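Local atomic coordinates of esterase (PDB entry 4TX1), a protein that probably acts as an SGNH-family carbohydrate acetylesterase, hydrolysing acetyl and aryl ester bonds. Residues A[21-26]-A[145-150]; A[102-107]-A[113-118]; A[155-160]-A[199-204]; A[170-175]-A[186-191]. All coordinates share one frame; numbering follows the deposited sequence.

Contact 1 (A[21-26]-A[145-150])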
loop_
_atom_site.group_PDB
_atom_site.type_symbol
_atom_site.label_atom_id
_atom_site.label_comp_id
_atom_site.label_asym_id
_atom_site.label_seq_id
_atom_site.Cartn_x
_atom_site.Cartn_y
_atom_site.Cartn_z
ATOM N N ASP A 21 10.108 20.591 -2.097
ATOM C CA ASP A 21 10.402 19.847 -3.311
ATOM C C ASP A 21 11.816 20.203 -3.789
ATOM O O ASP A 21 12.679 20.499 -2.961
ATOM C CB ASP A 21 9.300 19.999 -4.328
ATOM C CG ASP A 21 9.092 21.465 -4.769
ATOM O OD1 ASP A 21 10.042 22.234 -4.566
ATOM O OD2 ASP A 21 7.966 21.797 -5.190
ATOM N N SER A 22 12.051 20.121 -5.082
ATOM C CA SER A 22 13.421 20.291 -5.626
ATOM C C SER A 22 13.846 21.765 -5.412
ATOM O O SER A 22 15.067 21.998 -5.322
ATOM C CB SER A 22 13.500 19.969 -7.088
ATOM O OG SER A 22 12.757 20.933 -7.840
ATOM N N LEU A 23 12.914 22.667 -5.232
ATOM C CA LEU A 23 13.295 24.034 -4.897
ATOM C C LEU A 23 13.933 24.135 -3.520
ATOM O O LEU A 23 14.702 25.005 -3.314
ATOM C CB LEU A 23 12.103 24.974 -4.948
ATOM C CG LEU A 23 11.718 25.459 -6.302
ATOM C CD1 LEU A 23 11.689 24.439 -7.357
ATOM C CD2 LEU A 23 10.441 26.238 -6.300
ATOM N N THR A 24 13.559 23.259 -2.586
ATOM C CA THR A 24 14.103 23.187 -1.275
ATOM C C THR A 24 15.315 22.285 -1.210
ATOM O O THR A 24 16.256 22.596 -0.486
ATOM C CB THR A 24 12.994 22.726 -0.295
ATOM O OG1 THR A 24 11.938 23.681 -0.351
ATOM C CG2 THR A 24 13.436 22.586 1.123
ATOM N N TRP A 25 15.292 21.172 -1.993
ATOM C CA TRP A 25 16.492 20.340 -2.183
ATOM C C TRP A 25 17.645 21.229 -2.682
ATOM O O TRP A 25 18.765 21.090 -2.239
ATOM C CB TRP A 25 16.216 19.237 -3.189
ATOM C CG TRP A 25 17.309 18.239 -3.392
ATOM C CD1 TRP A 25 17.652 17.283 -2.529
ATOM C CD2 TRP A 25 18.148 18.083 -4.524
ATOM N NE1 TRP A 25 18.648 16.503 -3.035
ATOM C CE2 TRP A 25 18.989 16.985 -4.268
ATOM C CE3 TRP A 25 18.266 18.754 -5.744
ATOM C CZ2 TRP A 25 19.932 16.531 -5.170
ATOM C CZ3 TRP A 25 19.209 18.277 -6.687
ATOM C CH2 TRP A 25 20.026 17.188 -6.377
ATOM N N GLY A 26 17.326 22.094 -3.634
ATOM C CA GLY A 26 18.348 22.997 -4.244
ATOM C C GLY A 26 18.790 22.496 -5.631
ATOM O O GLY A 26 19.939 22.246 -5.894
ATOM N N SER A 145 4.105 30.207 -0.855
ATOM C CA SER A 145 3.754 29.962 -2.239
ATOM C C SER A 145 5.122 29.979 -3.017
ATOM O O SER A 145 5.979 30.884 -2.805
ATOM C CB SER A 145 2.727 30.920 -2.844
ATOM O OG SER A 145 3.267 32.248 -2.659
ATOM N N PRO A 146 5.362 28.950 -3.857
ATOM C CA PRO A 146 6.651 28.888 -4.502
ATOM C C PRO A 146 6.669 30.001 -5.618
ATOM O O PRO A 146 5.624 30.423 -6.135
ATOM C CB PRO A 146 6.670 27.502 -5.183
ATOM C CG PRO A 146 5.198 27.194 -5.383
ATOM C CD PRO A 146 4.526 27.769 -4.134
ATOM N N PRO A 147 7.884 30.421 -6.002
ATOM C CA PRO A 147 7.953 31.317 -7.166
ATOM C C PRO A 147 7.318 30.707 -8.367
ATOM O O PRO A 147 7.493 29.502 -8.667
ATOM C CB PRO A 147 9.453 31.544 -7.329
ATOM C CG PRO A 147 10.035 31.303 -6.028
ATOM C CD PRO A 147 9.207 30.212 -5.411
ATOM N N PRO A 148 6.447 31.449 -9.047
ATOM C CA PRO A 148 5.715 30.855 -10.113
ATOM C C PRO A 148 6.497 30.463 -11.376
ATOM O O PRO A 148 7.583 30.975 -11.621
ATOM C CB PRO A 148 4.661 31.871 -10.479
ATOM C CG PRO A 148 5.091 33.104 -9.826
ATOM C CD PRO A 148 6.016 32.820 -8.730
ATOM N N LEU A 149 5.940 29.533 -12.131
ATOM C CA LEU A 149 6.563 28.987 -13.304
ATOM C C LEU A 149 6.697 30.090 -14.353
ATOM O O LEU A 149 5.868 31.050 -14.359
ATOM C CB LEU A 149 5.868 27.804 -13.981
ATOM C CG LEU A 149 5.475 26.524 -13.198
ATOM C CD1 LEU A 149 5.655 25.305 -14.032
ATOM C CD2 LEU A 149 5.977 26.488 -11.809
ATOM N N CYS A 150 7.740 29.976 -15.150
ATOM C CA CYS A 150 7.889 30.870 -16.334
ATOM C C CYS A 150 7.952 30.077 -17.620
ATOM O O CYS A 150 8.117 28.859 -17.624
ATOM C CB CYS A 150 9.098 31.803 -16.162
ATOM S SG CYS A 150 10.678 30.964 -16.202
#
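Two puckered rings, Pro-146 and Pro-147, face one methyl, CD2, of Leu-23, each offering one ring carbon rather than a stacked surface. Pro-146 CB lies 4.1 Å from Leu-23 CD2, and Pro-147 CD follows at 4.3 Å from the same methyl. The Leu-23 and Pro-146 side chains cross at about a right angle. With its CG anti to the carbonyl carbon (chi1 -81°), Leu-23 sends this methyl off helix 22-25 to the loop that follows strand 140-145. The flat group here, the Asp-21 carboxylate, serves the helix itself: OD1 accepts from Leu-23 N at 3.0 Å on its anti side, 29° out of the carboxylate plane, an N-cap bond that fixes the start of the turn. Only 77 Å² is buried between the segments, yet all three touching residues are buried; Met-98 of strand 94-98 packs on both Leu-23 and Pro-146. Gly-26, at positive phi, ends the short helix. Asp-Ser-Leu at this helix start is the end of the Gly-Asp-Ser-Leu signature of the SGNH hydrolases, in which Ser-22, weakly bonded through OG to His-202 NE2, is probably the nucleophile.

Contact 2 (A[102-107]-A[113-118]); sequences NDMKPI and FGAVKG
Asp-103 lays its side chain against Ala-115, joining the loop that carries the GxND block of SGNH hydrolases to helix 112-127. The backbones come close, with the Asp-103 and Ala-115 CA atoms 5.8 Å apart. Asp-103 CG stands anti to its carbonyl carbon (chi1 -70°), which directs the carboxylate to the helix flank. Ala-115 CB sits above the carboxylate plane, at 3.8 Å from Asp-103 OD2 and 3.9 Å from Asp-103 CB, while the same OD2 reaches 3.4 Å from Ala-115 CA. These are contacts of an acid with carbon. The polar atoms find partners outside the two segments: OD2 bonds to the Thr-65 hydroxyl, and OD1 is also hydrogen-bonded. Replacing Asp-103 by an alanine would probably leave Thr-65 OG1 without this acceptor and open a gap beside Ala-115. Met-104 reaches Ala-115 with its end alone, the chain folded by chi1 and chi2 both near -60°, CE 4.2 Å from Ala-115 CB. Gly-114 and Gly-118 put no side chain on this flank of the helix; a CB on Gly-118 would stand about 4.0 Å from Asp-103 OD2. Leu-171 and Tyr-175 of helix 171-182 pack on Ala-115 as well, placing this contact in a buried three-way junction. In relatives the block's asparagine lines the oxyanion hole, a role consistent with Asn-102. Its amide is held at both ends: ND2 bonds to Arg-63 O, and OD1 accepts a weak bond from Lys-105 NZ at 3.3 Å.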
loop_
_atom_site.group_PDB
_atom_site.type_symbol
_atom_site.label_atom_id
_atom_site.label_comp_id
_atom_site.label_asym_id
_atom_site.label_seq_id
_atom_site.Cartn_x
_atom_site.Cartn_y
_atom_site.Cartn_z
ATOM N N ASN A 102 5.014 20.972 -8.391
ATOM C CA ASN A 102 4.798 19.706 -9.070
ATOM C C ASN A 102 3.343 19.395 -9.319
ATOM O O ASN A 102 3.001 18.664 -10.224
ATOM C CB ASN A 102 5.517 18.579 -8.324
ATOM C CG ASN A 102 7.019 18.715 -8.393
ATOM O OD1 ASN A 102 7.557 18.688 -9.495
ATOM N ND2 ASN A 102 7.691 18.900 -7.288
ATOM N N ASP A 103 2.511 20.015 -8.508
ATOM C CA ASP A 103 1.065 19.930 -8.695
ATOM C C ASP A 103 0.627 20.604 -10.020
ATOM O O ASP A 103 -0.458 20.315 -10.554
ATOM C CB ASP A 103 0.262 20.566 -7.574
ATOM C CG ASP A 103 0.317 19.807 -6.265
ATOM O OD1 ASP A 103 1.487 19.589 -5.790
ATOM O OD2 ASP A 103 -0.741 19.564 -5.580
ATOM N N MET A 104 1.512 21.460 -10.588
ATOM C CA MET A 104 1.187 22.090 -11.884
ATOM C C MET A 104 1.351 21.199 -13.099
ATOM O O MET A 104 0.919 21.544 -14.200
ATOM C CB MET A 104 2.089 23.361 -12.019
ATOM C CG MET A 104 2.012 24.340 -10.882
ATOM S SD MET A 104 0.333 25.084 -10.720
ATOM C CE MET A 104 -0.487 24.088 -9.492
ATOM N N LYS A 105 1.932 20.004 -12.906
ATOM C CA LYS A 105 2.014 19.002 -13.927
ATOM C C LYS A 105 0.691 18.404 -14.239
ATOM O O LYS A 105 0.007 17.902 -13.343
ATOM C CB LYS A 105 2.915 17.832 -13.432
ATOM C CG LYS A 105 4.351 18.232 -13.140
ATOM C CD LYS A 105 5.055 17.024 -12.517
ATOM C CE LYS A 105 6.516 17.295 -12.245
ATOM N NZ LYS A 105 7.270 16.148 -11.562
ATOM N N PRO A 106 0.293 18.392 -15.519
ATOM C CA PRO A 106 -0.959 17.711 -15.895
ATOM C C PRO A 106 -1.123 16.295 -15.423
ATOM O O PRO A 106 -2.228 15.894 -15.043
ATOM C CB PRO A 106 -0.906 17.762 -17.436
ATOM C CG PRO A 106 -0.206 19.085 -17.728
ATOM C CD PRO A 106 0.818 19.236 -16.633
ATOM N N ILE A 107 -0.070 15.530 -15.423
ATOM C CA ILE A 107 -0.133 14.156 -14.964
ATOM C C ILE A 107 -0.522 14.140 -13.482
ATOM O O ILE A 107 -1.095 13.117 -13.077
ATOM C CB ILE A 107 1.107 13.293 -15.195
ATOM C CG1 ILE A 107 2.348 13.847 -14.507
ATOM C CG2 ILE A 107 1.361 13.149 -16.758
ATOM C CD1 ILE A 107 3.560 12.849 -14.363
ATOM N N PHE A 113 -6.038 25.057 -7.607
ATOM C CA PHE A 113 -7.011 24.690 -6.584
ATOM C C PHE A 113 -6.631 23.309 -5.975
ATOM O O PHE A 113 -6.698 23.137 -4.802
ATOM C CB PHE A 113 -8.430 24.600 -7.171
ATOM C CG PHE A 113 -9.403 24.309 -6.157
ATOM C CD1 PHE A 113 -9.681 25.270 -5.194
ATOM C CD2 PHE A 113 -9.923 23.014 -6.027
ATOM C CE1 PHE A 113 -10.554 24.957 -4.153
ATOM C CE2 PHE A 113 -10.831 22.755 -5.016
ATOM C CZ PHE A 113 -11.134 23.703 -4.102
ATOM N N GLY A 114 -6.183 22.366 -6.812
ATOM C CA GLY A 114 -5.780 21.049 -6.275
ATOM C C GLY A 114 -4.563 21.177 -5.339
ATOM O O GLY A 114 -4.466 20.439 -4.363
ATOM N N ALA A 115 -3.666 22.134 -5.604
ATOM C CA ALA A 115 -2.497 22.384 -4.796
ATOM C C ALA A 115 -2.923 22.951 -3.458
ATOM O O ALA A 115 -2.453 22.527 -2.426
ATOM C CB ALA A 115 -1.453 23.305 -5.458
ATOM N N VAL A 116 -3.818 23.955 -3.444
ATOM C CA VAL A 116 -4.178 24.514 -2.135
ATOM C C VAL A 116 -4.958 23.477 -1.303
ATOM O O VAL A 116 -4.832 23.481 -0.126
ATOM C CB VAL A 116 -4.912 25.871 -2.256
ATOM C CG1 VAL A 116 -6.226 25.696 -2.889
ATOM C CG2 VAL A 116 -5.005 26.582 -0.910
ATOM N N LYS A 117 -5.784 22.635 -1.918
ATOM C CA LYS A 117 -6.393 21.539 -1.160
ATOM C C LYS A 117 -5.349 20.597 -0.574
ATOM O O LYS A 117 -5.530 20.082 0.522
ATOM C CB LYS A 117 -7.345 20.765 -2.029
ATOM C CG LYS A 117 -8.572 21.555 -2.404
ATOM C CD LYS A 117 -9.381 22.059 -1.188
ATOM C CE LYS A 117 -9.986 20.947 -0.381
ATOM N NZ LYS A 117 -10.777 21.433 0.845
ATOM N N GLY A 118 -4.278 20.331 -1.329
ATOM C CA GLY A 118 -3.189 19.486 -0.811
ATOM C C GLY A 118 -2.511 20.180 0.372
ATOM O O GLY A 118 -2.192 19.544 1.400
#

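Contact 3 (A[155-160]-A[199-204]); sequences SAFAAM and DGVHLD
Helix 155-160 meets the irregular loop 199-204 most closely at Phe-157 and Asp-199, whose CA atoms are 5.9 Å apart. Asp-199 CB lies over the centre of one face of the Phe-157 ring, 3.6 Å from the centroid and 9° off the ring normal, a CH-pi contact. The carboxylate continues over the ring, the two planes 22° apart. Val-201 CG1 touches Phe-157 CE2 at 3.8 Å and also lies over one face of the His-202 imidazole, offset toward its rim. The two aromatic rings meet rim to rim. With its CG between the backbone N and the carbonyl carbon (chi1 69°), Asp-199 folds back on its own loop. OD1 then accepts from Val-201 N at 3.1 Å and from His-202 N at 3.0 Å, the latter on its syn lone pair, making an Asx turn and Asx motif. His-202 ND1 meets Asp-199 OD2 at 2.5 Å on its syn side, in the imidazole plane but tilted out of the carboxylate plane. Three bonds thus fix the carboxylate's rotation. His-202 NE2 bonds weakly to Ser-22 OG, and Tyr-27 stacks on the imidazole. This Asp-x-x-His loop supplies the acid and base of the Ser-His-Asp triad in SGNH hydrolases, probably here too.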
loop_
_atom_site.group_PDB
_atom_site.type_symbol
_atom_site.label_atom_id
_atom_site.label_comp_id
_atom_site.label_asym_id
_atom_site.label_seq_id
_atom_site.Cartn_x
_atom_site.Cartn_y
_atom_site.Cartn_z
ATOM N N SER A 155 11.715 21.902 -24.318
ATOM C CA SER A 155 10.469 21.312 -24.744
ATOM C C SER A 155 9.981 20.202 -23.795
ATOM O O SER A 155 8.760 20.072 -23.602
ATOM C CB SER A 155 10.540 20.801 -26.190
ATOM O OG SER A 155 11.468 19.798 -26.305
ATOM N N ALA A 156 10.895 19.489 -23.173
ATOM C CA ALA A 156 10.495 18.445 -22.237
ATOM C C ALA A 156 9.837 19.067 -21.007
ATOM O O ALA A 156 8.773 18.592 -20.566
ATOM C CB ALA A 156 11.673 17.562 -21.848
ATOM N N PHE A 157 10.398 20.138 -20.475
ATOM C CA PHE A 157 9.793 20.798 -19.307
ATOM C C PHE A 157 8.476 21.512 -19.669
ATOM O O PHE A 157 7.522 21.578 -18.893
ATOM C CB PHE A 157 10.753 21.731 -18.617
ATOM C CG PHE A 157 11.663 21.087 -17.607
ATOM C CD1 PHE A 157 12.787 20.407 -18.026
ATOM C CD2 PHE A 157 11.384 21.146 -16.236
ATOM C CE1 PHE A 157 13.656 19.792 -17.137
ATOM C CE2 PHE A 157 12.238 20.545 -15.311
ATOM C CZ PHE A 157 13.363 19.867 -15.762
ATOM N N ALA A 158 8.408 22.102 -20.869
ATOM C CA ALA A 158 7.211 22.747 -21.343
ATOM C C ALA A 158 6.041 21.757 -21.428
ATOM O O ALA A 158 4.912 22.117 -21.123
ATOM C CB ALA A 158 7.460 23.447 -22.671
ATOM N N ALA A 159 6.362 20.531 -21.769
ATOM C CA ALA A 159 5.338 19.489 -21.804
ATOM C C ALA A 159 4.968 19.037 -20.462
ATOM O O ALA A 159 3.789 18.911 -20.125
ATOM C CB ALA A 159 5.789 18.282 -22.669
ATOM N N MET A 160 6.001 18.770 -19.667
ATOM C CA MET A 160 5.785 18.217 -18.271
ATOM C C MET A 160 4.902 19.166 -17.458
ATOM O O MET A 160 4.086 18.722 -16.677
ATOM C CB MET A 160 7.089 18.003 -17.564
ATOM C CG MET A 160 6.974 17.600 -16.112
ATOM S SD MET A 160 6.282 15.907 -16.006
ATOM C CE MET A 160 7.817 15.094 -15.714
ATOM N N ASP A 199 14.501 26.094 -17.577
ATOM C CA ASP A 199 13.484 25.022 -17.515
ATOM C C ASP A 199 12.114 25.399 -17.000
ATOM O O ASP A 199 11.208 24.541 -16.976
ATOM C CB ASP A 199 14.022 23.789 -16.761
ATOM C CG ASP A 199 14.227 23.995 -15.271
ATOM O OD1 ASP A 199 13.603 24.884 -14.637
ATOM O OD2 ASP A 199 15.063 23.194 -14.676
ATOM N N GLY A 200 11.944 26.645 -16.599
ATOM C CA GLY A 200 10.651 27.200 -16.247
ATOM C C GLY A 200 10.204 27.030 -14.801
ATOM O O GLY A 200 9.223 27.667 -14.361
ATOM N N VAL A 201 10.879 26.154 -14.052
ATOM C CA VAL A 201 10.380 25.747 -12.733
ATOM C C VAL A 201 11.375 25.879 -11.591
ATOM O O VAL A 201 10.973 26.148 -10.478
ATOM C CB VAL A 201 9.801 24.290 -12.858
ATOM C CG1 VAL A 201 10.892 23.272 -13.102
ATOM C CG2 VAL A 201 8.995 23.886 -11.572
ATOM N N HIS A 202 12.674 25.698 -11.859
ATOM C CA HIS A 202 13.680 25.747 -10.841
ATOM C C HIS A 202 14.153 27.164 -10.503
ATOM O O HIS A 202 13.823 28.117 -11.229
ATOM C CB HIS A 202 14.831 24.862 -11.264
ATOM C CG HIS A 202 14.457 23.395 -11.188
ATOM N ND1 HIS A 202 14.421 22.565 -12.290
ATOM C CD2 HIS A 202 13.994 22.682 -10.137
ATOM C CE1 HIS A 202 13.991 21.356 -11.889
ATOM N NE2 HIS A 202 13.739 21.397 -10.584
ATOM N N LEU A 203 14.891 27.253 -9.433
ATOM C CA LEU A 203 15.556 28.533 -8.997
ATOM C C LEU A 203 17.059 28.402 -9.146
ATOM O O LEU A 203 17.704 27.443 -8.681
ATOM C CB LEU A 203 15.207 28.832 -7.551
ATOM C CG LEU A 203 13.726 28.911 -7.139
ATOM C CD1 LEU A 203 13.570 29.115 -5.638
ATOM C CD2 LEU A 203 12.961 29.965 -7.953
ATOM N N ASP A 204 17.719 29.432 -9.697
ATOM C CA ASP A 204 19.149 29.421 -9.650
ATOM C C ASP A 204 19.629 29.727 -8.249
ATOM O O ASP A 204 18.819 29.868 -7.335
ATOM C CB ASP A 204 19.681 30.379 -10.772
ATOM C CG ASP A 204 19.417 31.831 -10.491
ATOM O OD1 ASP A 204 19.121 32.229 -9.352
ATOM O OD2 ASP A 204 19.662 32.580 -11.461
#

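Contact 4 (A[170-175]-A[186-191])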
loop_
_atom_site.group_PDB
_atom_site.type_symbol
_atom_site.label_atom_id
_atom_site.label_comp_id
_atom_site.label_asym_id
_atom_site.label_seq_id
_atom_site.Cartn_x
_atom_site.Cartn_y
_atom_site.Cartn_z
ATOM N N MET A 170 -1.663 31.577 -9.745
ATOM C CA MET A 170 -2.804 31.609 -8.798
ATOM C C MET A 170 -2.469 31.081 -7.423
ATOM O O MET A 170 -3.284 31.191 -6.491
ATOM C CB MET A 170 -3.969 30.849 -9.368
ATOM C CG MET A 170 -4.503 31.417 -10.669
ATOM S SD MET A 170 -5.654 30.246 -11.396
ATOM C CE MET A 170 -5.651 30.614 -13.152
ATOM N N LEU A 171 -1.293 30.446 -7.260
ATOM C CA LEU A 171 -0.973 29.885 -5.938
ATOM C C LEU A 171 -0.827 30.901 -4.814
ATOM O O LEU A 171 -1.292 30.639 -3.716
ATOM C CB LEU A 171 0.329 29.021 -5.966
ATOM C CG LEU A 171 0.289 27.856 -6.931
ATOM C CD1 LEU A 171 1.713 27.364 -7.188
ATOM C CD2 LEU A 171 -0.674 26.756 -6.404
ATOM N N ALA A 172 -0.192 32.068 -5.041
ATOM C CA ALA A 172 -0.026 33.039 -3.963
ATOM C C ALA A 172 -1.386 33.502 -3.344
ATOM O O ALA A 172 -1.532 33.491 -2.155
ATOM C CB ALA A 172 0.838 34.203 -4.409
ATOM N N PRO A 173 -2.373 33.895 -4.155
ATOM C CA PRO A 173 -3.618 34.401 -3.523
ATOM C C PRO A 173 -4.422 33.269 -2.823
ATOM O O PRO A 173 -4.956 33.479 -1.710
ATOM C CB PRO A 173 -4.390 35.028 -4.682
ATOM C CG PRO A 173 -3.731 34.615 -5.956
ATOM C CD PRO A 173 -2.305 34.218 -5.596
ATOM N N LEU A 174 -4.464 32.078 -3.446
ATOM C CA LEU A 174 -5.120 30.917 -2.862
ATOM C C LEU A 174 -4.427 30.496 -1.575
ATOM O O LEU A 174 -5.116 30.186 -0.597
ATOM C CB LEU A 174 -5.171 29.773 -3.853
ATOM C CG LEU A 174 -6.071 29.878 -5.071
ATOM C CD1 LEU A 174 -5.949 28.605 -5.916
ATOM C CD2 LEU A 174 -7.500 30.174 -4.618
ATOM N N TYR A 175 -3.074 30.448 -1.552
ATOM C CA TYR A 175 -2.372 30.046 -0.348
ATOM C C TYR A 175 -2.569 31.082 0.769
ATOM O O TYR A 175 -2.677 30.766 1.924
ATOM C CB TYR A 175 -0.866 29.858 -0.573
ATOM C CG TYR A 175 -0.482 28.560 -1.273
ATOM C CD1 TYR A 175 -1.381 27.812 -1.987
ATOM C CD2 TYR A 175 0.834 28.153 -1.306
ATOM C CE1 TYR A 175 -0.976 26.612 -2.660
ATOM C CE2 TYR A 175 1.249 26.987 -1.926
ATOM C CZ TYR A 175 0.350 26.202 -2.607
ATOM O OH TYR A 175 0.665 25.051 -3.350
ATOM N N PHE A 186 1.772 33.151 6.175
ATOM C CA PHE A 186 1.903 33.135 4.729
ATOM C C PHE A 186 3.115 33.935 4.265
ATOM O O PHE A 186 3.409 35.045 4.787
ATOM C CB PHE A 186 0.640 33.655 4.035
ATOM C CG PHE A 186 0.780 33.769 2.551
ATOM C CD1 PHE A 186 0.831 32.626 1.725
ATOM C CD2 PHE A 186 0.926 34.999 1.939
ATOM C CE1 PHE A 186 1.062 32.735 0.394
ATOM C CE2 PHE A 186 1.174 35.105 0.572
ATOM C CZ PHE A 186 1.182 33.974 -0.220
ATOM N N PHE A 187 3.801 33.437 3.260
ATOM C CA PHE A 187 4.760 34.281 2.527
ATOM C C PHE A 187 4.668 33.938 1.067
ATOM O O PHE A 187 4.703 32.726 0.709
ATOM C CB PHE A 187 6.147 34.028 3.046
ATOM C CG PHE A 187 7.200 34.945 2.443
ATOM C CD1 PHE A 187 7.308 36.266 2.888
ATOM C CD2 PHE A 187 8.076 34.481 1.487
ATOM C CE1 PHE A 187 8.281 37.108 2.339
ATOM C CE2 PHE A 187 9.037 35.326 0.914
ATOM C CZ PHE A 187 9.145 36.636 1.362
ATOM N N ASP A 188 4.724 34.940 0.198
ATOM C CA ASP A 188 4.802 34.706 -1.247
ATOM C C ASP A 188 6.258 34.607 -1.694
ATOM O O ASP A 188 6.971 35.630 -1.728
ATOM C CB ASP A 188 4.113 35.819 -2.055
ATOM C CG ASP A 188 4.178 35.579 -3.551
ATOM O OD1 ASP A 188 4.612 34.497 -4.005
ATOM O OD2 ASP A 188 3.772 36.463 -4.277
ATOM N N GLY A 189 6.768 33.376 -1.977
ATOM C CA GLY A 189 8.134 33.211 -2.435
ATOM C C GLY A 189 8.438 34.003 -3.687
ATOM O O GLY A 189 9.571 34.403 -3.885
ATOM N N GLY A 190 7.417 34.236 -4.512
ATOM C CA GLY A 190 7.559 34.870 -5.774
ATOM C C GLY A 190 7.772 36.369 -5.607
ATOM O O GLY A 190 8.207 37.072 -6.564
ATOM N N SER A 191 7.530 36.858 -4.401
ATOM C CA SER A 191 7.783 38.274 -4.041
ATOM C C SER A 191 9.262 38.620 -3.922
ATOM O O SER A 191 9.640 39.806 -4.066
ATOM C CB SER A 191 7.087 38.627 -2.722
ATOM O OG SER A 191 7.760 38.221 -1.560
#
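Helix 171-175 runs antiparallel to strand 186-188, their N-to-C directions 171° apart and their axes approaching to 8.8 Å. This is the second half of a beta-alpha-beta crossover from strand 140-145 to strand 185-188 in the alpha/beta SGNH fold: helix 171-182 packs on the sheet and leads into that strand, the outermost on this side within the chain. The Phe-186 ring packs between strand and helix. Its CG lies opposite its own backbone N (chi1 175°), which carries the ring out to the helix. There Phe-186 CE1 meets Tyr-175 CB at 3.6 Å, and Phe-186 CZ lies 3.4 Å from Ala-172 O, both partners oblique to the ring. A serine in place of Phe-186 is likely to open a gap between the strand and the helix, leaving Tyr-175 CB and Ala-172 without the ring they pack on. On the same residue, Ala-172 CB touches the end of Asp-188, 3.7 Å from both CG and OD2. So small a side chain permits a close approach of the backbones, Ala-172 CA and Asp-188 CA being 5.8 Å apart. Tyr-175 starts at the strand but sends its ring away to the core, where Leu-171 CB covers one face and the hydroxyl bonds to Leu-99 O. Asp-188 also shapes the turn that follows: OD1 accepts from Gly-190 N at 2.9 Å, coming from above the carboxylate plane in an Asx turn, and bonds to Ser-145 OG. Its carbonyl is gripped twice, since Asp-188 O accepts from Ser-191 N at 3.0 Å and from Ser-191 OG at 2.7 Å.

Overall arrangement
From the N terminus, contact 1 closes the longest loop, bringing helix 22-25 to the loop after strand 140-145. Contact 2 lies wholly within that span, folding the loop after strand 94-98 onto helix 112-127. Once contact 1 has closed, contact 3 opens at helix 155-160 and closes at 199-204, enclosing contact 4; no pair crosses. Contacts 1 and 3 meet where Ser-22 faces His-202, at the probable catalytic site. Contact 1 continues into contact 4 through Ser-145, whose backbone pairs with that of Phe-187 and Gly-189. Contacts 2 and 4 touch where helix 112-127 packs on helix 171-182, Ala-115 against Leu-171 and Tyr-175, whereas contacts 3 and 4 do not touch.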